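Local coordinates for protein CELL division inhibitor (Pyrococcus furiosus, PDB 1G3Q) that binds ADP with magnesium and probably hydrolyses ATP, as a P-loop ATPase of the MinD cell-division family, at residues L166-N171 with D187-P192; L23-G28 with G210-K215. All blocks are in the same frame, centred on the assembly; numbering follows the deposited sequence.

Contact 1 of 2, residues L166-N171 with D187-P192; sequences LGFVLN and DVMEVP. With ADP (adenosine-5'-diphosphate), chain C.
Met-189 lies over one face of the Phe-168 ring. Its CG stands 3.5 Å from the ring centroid of Phe-168, only 7° off the normal, which is a CH-pi contact. The torsion chi2 of Met-189 leaves SD above the same face, farther off at 4.8 Å from the Phe-168 centroid, a more distant Met-aromatic contact. The bend at chi3 turns CE back toward Phe-168 CB. Apolar packing continues with Val-191, whose CG2 sits 3.5 Å from Phe-168 CD2.

Between the two segments the one hydrogen bond is between backbone atoms: Phe-168 N donates to Pro-192 O over 2.9 Å. Beside it Gly-167 CA approaches Pro-192 O, and a CB on Gly-167 would clash with that oxygen. Separately, Val-191 O comes close to the ring edge in plane, 3.2 Å from Phe-168 CE2.

The contact belongs to the beta-alpha-beta unit of strand 164-173, helix 182-189 and strand 193-198. Leu-139 of strand 136-141 also touches Phe-168 and Met-189.

Further along strand 164-173, and outside the contact with 187-192, Asn-171 pairs with the adenine. ADP N6 donates to Asn-171 OD1 (2.8 Å), and Asn-171 ND2 donates to ADP N7 (2.9 Å). One acceptor and one donor of the amide thus match the amino N6 and ring N7 of adenine; the added bond from ND2 to Thr-14 O probably helps fix the amide's rotation.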
# COMPACT_ATOMS: atom_id res chain seq x y z
N LEU A 166 -9.78 -0.66 -8.70
CA LEU A 166 -10.77 -1.05 -7.70
C LEU A 166 -11.59 0.12 -7.20
O LEU A 166 -12.79 -0.02 -6.94
CB LEU A 166 -10.06 -1.71 -6.51
CG LEU A 166 -9.25 -2.97 -6.80
CD1 LEU A 166 -8.55 -3.42 -5.52
CD2 LEU A 166 -10.17 -4.07 -7.31
N GLY A 167 -10.94 1.27 -7.05
CA GLY A 167 -11.62 2.45 -6.56
C GLY A 167 -10.62 3.25 -5.74
O GLY A 167 -9.42 3.09 -5.91
N PHE A 168 -11.11 4.11 -4.85
CA PHE A 168 -10.21 4.91 -4.04
C PHE A 168 -10.57 4.99 -2.56
O PHE A 168 -11.69 4.68 -2.16
CB PHE A 168 -10.11 6.33 -4.62
CG PHE A 168 -11.28 7.22 -4.30
CD1 PHE A 168 -11.17 8.21 -3.33
CD2 PHE A 168 -12.49 7.09 -4.99
CE1 PHE A 168 -12.24 9.06 -3.05
CE2 PHE A 168 -13.56 7.93 -4.71
CZ PHE A 168 -13.44 8.92 -3.74
N VAL A 169 -9.59 5.38 -1.77
CA VAL A 169 -9.75 5.54 -0.33
C VAL A 169 -9.55 7.01 -0.02
O VAL A 169 -8.57 7.62 -0.45
CB VAL A 169 -8.68 4.73 0.45
CG1 VAL A 169 -8.80 5.01 1.95
CG2 VAL A 169 -8.86 3.24 0.18
N LEU A 170 -10.49 7.60 0.71
CA LEU A 170 -10.39 9.00 1.09
C LEU A 170 -9.80 8.99 2.49
O LEU A 170 -10.51 8.82 3.48
CB LEU A 170 -11.77 9.66 1.11
CG LEU A 170 -11.81 11.16 1.41
CD1 LEU A 170 -11.03 11.92 0.34
CD2 LEU A 170 -13.26 11.63 1.46
N ASN A 171 -8.49 9.18 2.57
CA ASN A 171 -7.80 9.15 3.85
C ASN A 171 -7.62 10.52 4.50
O ASN A 171 -7.65 11.56 3.83
CB ASN A 171 -6.44 8.46 3.68
CG ASN A 171 -5.72 8.25 5.00
OD1 ASN A 171 -6.34 7.89 6.00
ND2 ASN A 171 -4.41 8.47 5.00
N ASP A 187 -17.46 12.06 -6.61
CA ASP A 187 -17.94 12.72 -7.82
C ASP A 187 -16.74 13.22 -8.63
O ASP A 187 -16.78 13.24 -9.86
CB ASP A 187 -18.86 13.88 -7.46
CG ASP A 187 -19.42 14.61 -8.68
OD1 ASP A 187 -19.93 13.93 -9.60
OD2 ASP A 187 -19.36 15.86 -8.71
N VAL A 188 -15.68 13.61 -7.93
CA VAL A 188 -14.47 14.12 -8.58
C VAL A 188 -13.59 13.00 -9.11
O VAL A 188 -13.16 13.02 -10.27
CB VAL A 188 -13.63 14.97 -7.60
CG1 VAL A 188 -12.31 15.35 -8.25
CG2 VAL A 188 -14.40 16.21 -7.21
N MET A 189 -13.31 12.01 -8.26
CA MET A 189 -12.46 10.88 -8.62
C MET A 189 -12.91 10.07 -9.83
O MET A 189 -12.07 9.58 -10.59
CB MET A 189 -12.30 9.95 -7.42
CG MET A 189 -11.50 10.55 -6.28
SD MET A 189 -9.87 11.10 -6.84
CE MET A 189 -9.07 9.53 -7.11
N GLU A 190 -14.22 9.93 -10.00
CA GLU A 190 -14.77 9.16 -11.11
C GLU A 190 -14.64 7.65 -10.92
O GLU A 190 -14.89 6.88 -11.83
CB GLU A 190 -14.12 9.58 -12.43
CG GLU A 190 -14.42 11.01 -12.85
CD GLU A 190 -14.00 11.30 -14.28
OE1 GLU A 190 -12.79 11.20 -14.59
OE2 GLU A 190 -14.89 11.62 -15.10
N VAL A 191 -14.22 7.25 -9.72
CA VAL A 191 -14.09 5.83 -9.39
C VAL A 191 -14.78 5.61 -8.04
O VAL A 191 -14.90 6.53 -7.24
CB VAL A 191 -12.61 5.40 -9.29
CG1 VAL A 191 -11.96 5.46 -10.67
CG2 VAL A 191 -11.86 6.28 -8.31
N PRO A 192 -15.24 4.38 -7.79
CA PRO A 192 -15.93 4.04 -6.54
C PRO A 192 -15.17 4.37 -5.26
O PRO A 192 -13.99 4.07 -5.12
CB PRO A 192 -16.16 2.53 -6.67
CG PRO A 192 -16.25 2.33 -8.15
CD PRO A 192 -15.14 3.20 -8.66
PB ADP C . 2.78 7.86 2.43
O1B ADP C . 3.91 8.73 2.17
O2B ADP C . 1.69 8.15 1.49
O3B ADP C . 3.09 6.23 2.45
PA ADP C . 2.18 7.44 5.17
O1A ADP C . 3.46 7.16 5.72
O2A ADP C . 1.34 6.28 5.05
O3A ADP C . 2.23 8.18 3.84
O5' ADP C . 1.52 8.40 6.11
C5' ADP C . 2.10 9.71 6.48
C4' ADP C . 1.93 10.00 7.93
O4' ADP C . 0.56 10.36 8.25
C3' ADP C . 2.24 8.86 8.85
O3' ADP C . 3.04 9.30 9.94
C2' ADP C . 0.93 8.35 9.36
O2' ADP C . 0.94 7.81 10.68
C1' ADP C . 0.02 9.50 9.29
N9 ADP C . -1.36 9.16 8.83
C8 ADP C . -1.84 8.53 7.67
N7 ADP C . -3.14 8.40 7.60
C5 ADP C . -3.57 8.96 8.77
C6 ADP C . -4.87 9.14 9.32
N6 ADP C . -5.94 8.71 8.65
N1 ADP C . -4.99 9.76 10.57
C2 ADP C . -3.87 10.19 11.24
N3 ADP C . -2.60 10.06 10.79
C4 ADP C . -2.51 9.44 9.55

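Contact 2 of 2, residues L23-G28 with G210-K215; sequences LSVALG and GIPAVK
Val-25 of helix 16-29 points at the loop and first turn of helix 213-216 and meets three residues there. The tight part is the buried Val-25 against Val-214. The two side chains slide past each other in opposite directions, and CG1 of Val-214 rests 3.7 Å from both CB and CG1 of Val-25. On the Val-214 side, chi1 of 68° turns CG1 toward Val-25 and CG2 toward Ala-26. Pro-212 comes across Val-25 at about a right angle, with ring atom CG 3.8 Å from Val-25 CG2. With an alanine here both methyl branches go: the Pro-212 ring would probably lose its mate CG2 and Lys-215 CB its mate CG1, while Val-214 CG1 would keep only the contact with CB.

Helix 16-29 is the helix that follows the P-loop in this nucleotide-binding fold. The opposing segment starts where helix 201-209 ends in a Schellman motif, with Gly-210 at positive phi as the C-prime residue. Pro-212 then takes the N-cap position of helix 213-216. No hydrogen bond crosses between the segments; the closest approaches are all between side-chain carbons. Val-227 and Ala-230 of helix 221-235 touch Val-214 and Ala-26 respectively.

Two contacts are looser. Val-214 CG2 meets Ala-26 CB at 4.1 Å, and Lys-215 CB meets Val-25 CG1 at 4.1 Å. The solvent side is at Lys-215. Beyond CG the lysine chain is fully extended and leads away from helix 16-29, and the residue is exposed. Phe-78 also touches Lys-215 and Pro-212.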
# COMPACT_ATOMS: atom_id res chain seq x y z
N LEU A 23 -4.36 -2.54 5.87
CA LEU A 23 -5.15 -3.44 5.04
C LEU A 23 -4.57 -4.85 5.11
O LEU A 23 -5.30 -5.83 5.17
CB LEU A 23 -5.18 -2.94 3.59
CG LEU A 23 -6.01 -3.76 2.59
CD1 LEU A 23 -7.45 -3.90 3.09
CD2 LEU A 23 -5.97 -3.07 1.22
N SER A 24 -3.24 -4.94 5.11
CA SER A 24 -2.57 -6.24 5.19
C SER A 24 -2.99 -6.99 6.45
O SER A 24 -3.37 -8.17 6.40
CB SER A 24 -1.05 -6.08 5.21
OG SER A 24 -0.55 -5.64 3.96
N VAL A 25 -2.91 -6.31 7.59
CA VAL A 25 -3.26 -6.92 8.87
C VAL A 25 -4.75 -7.25 8.94
O VAL A 25 -5.13 -8.31 9.44
CB VAL A 25 -2.88 -5.99 10.05
CG1 VAL A 25 -3.25 -6.65 11.37
CG2 VAL A 25 -1.37 -5.72 10.03
N ALA A 26 -5.60 -6.35 8.43
CA ALA A 26 -7.04 -6.58 8.43
C ALA A 26 -7.37 -7.84 7.62
O ALA A 26 -8.11 -8.70 8.07
CB ALA A 26 -7.77 -5.37 7.86
N LEU A 27 -6.80 -7.94 6.42
CA LEU A 27 -7.04 -9.10 5.57
C LEU A 27 -6.46 -10.36 6.19
O LEU A 27 -7.07 -11.44 6.13
CB LEU A 27 -6.44 -8.87 4.17
CG LEU A 27 -7.15 -7.87 3.26
CD1 LEU A 27 -6.28 -7.60 2.03
CD2 LEU A 27 -8.52 -8.41 2.84
N GLY A 28 -5.27 -10.24 6.78
CA GLY A 28 -4.65 -11.38 7.40
C GLY A 28 -5.51 -11.89 8.55
O GLY A 28 -5.61 -13.09 8.79
N GLY A 210 4.79 0.55 15.44
CA GLY A 210 5.23 -0.59 14.65
C GLY A 210 4.15 -1.65 14.66
O GLY A 210 4.39 -2.83 14.39
N ILE A 211 2.93 -1.23 15.00
CA ILE A 211 1.78 -2.12 15.04
C ILE A 211 0.61 -1.32 14.47
O ILE A 211 0.14 -0.37 15.09
CB ILE A 211 1.40 -2.52 16.49
CG1 ILE A 211 2.59 -3.22 17.17
CG2 ILE A 211 0.19 -3.45 16.46
CD1 ILE A 211 2.35 -3.50 18.67
N PRO A 212 0.13 -1.70 13.27
CA PRO A 212 -0.98 -0.99 12.64
C PRO A 212 -2.18 -0.82 13.57
O PRO A 212 -2.58 -1.75 14.27
CB PRO A 212 -1.30 -1.86 11.43
CG PRO A 212 0.06 -2.37 11.04
CD PRO A 212 0.64 -2.76 12.39
N ALA A 213 -2.74 0.39 13.57
CA ALA A 213 -3.88 0.71 14.42
C ALA A 213 -5.01 -0.30 14.35
O ALA A 213 -5.69 -0.55 15.35
CB ALA A 213 -4.40 2.10 14.07
N VAL A 214 -5.22 -0.91 13.18
CA VAL A 214 -6.30 -1.87 13.04
C VAL A 214 -6.20 -2.95 14.11
O VAL A 214 -7.22 -3.46 14.57
CB VAL A 214 -6.32 -2.51 11.62
CG1 VAL A 214 -5.10 -3.39 11.42
CG2 VAL A 214 -7.60 -3.31 11.42
N LYS A 215 -4.98 -3.27 14.53
CA LYS A 215 -4.80 -4.28 15.57
C LYS A 215 -4.41 -3.67 16.92
O LYS A 215 -4.92 -4.08 17.96
CB LYS A 215 -3.75 -5.31 15.17
CG LYS A 215 -3.74 -6.53 16.09
CD LYS A 215 -2.74 -7.59 15.65
CE LYS A 215 -2.78 -8.79 16.58
NZ LYS A 215 -1.75 -9.81 16.23

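How the contacts relate
Contact 1 and contact 2 do not touch. Their centres are 22 Å apart and their nearest atoms about 7 Å apart. Along the chain, contact 1 is nested inside the long loop closed by contact 2. They lie in different parts of the fold around the ADP. The strand of contact 1 carries a residue of the ADP site, but the packed part is farther off: the side chain of Met-189 is about 10 Å from that of Thr-14. In contact 2 the side chain of Pro-212 is about 10 Å from ADP and about 7 Å from that of Thr-18, an ADP-site residue on helix 16-29. Contact 1 ties a strand to its crossover helix, whereas contact 2 joins the P-loop helix to the start of helix 213-216.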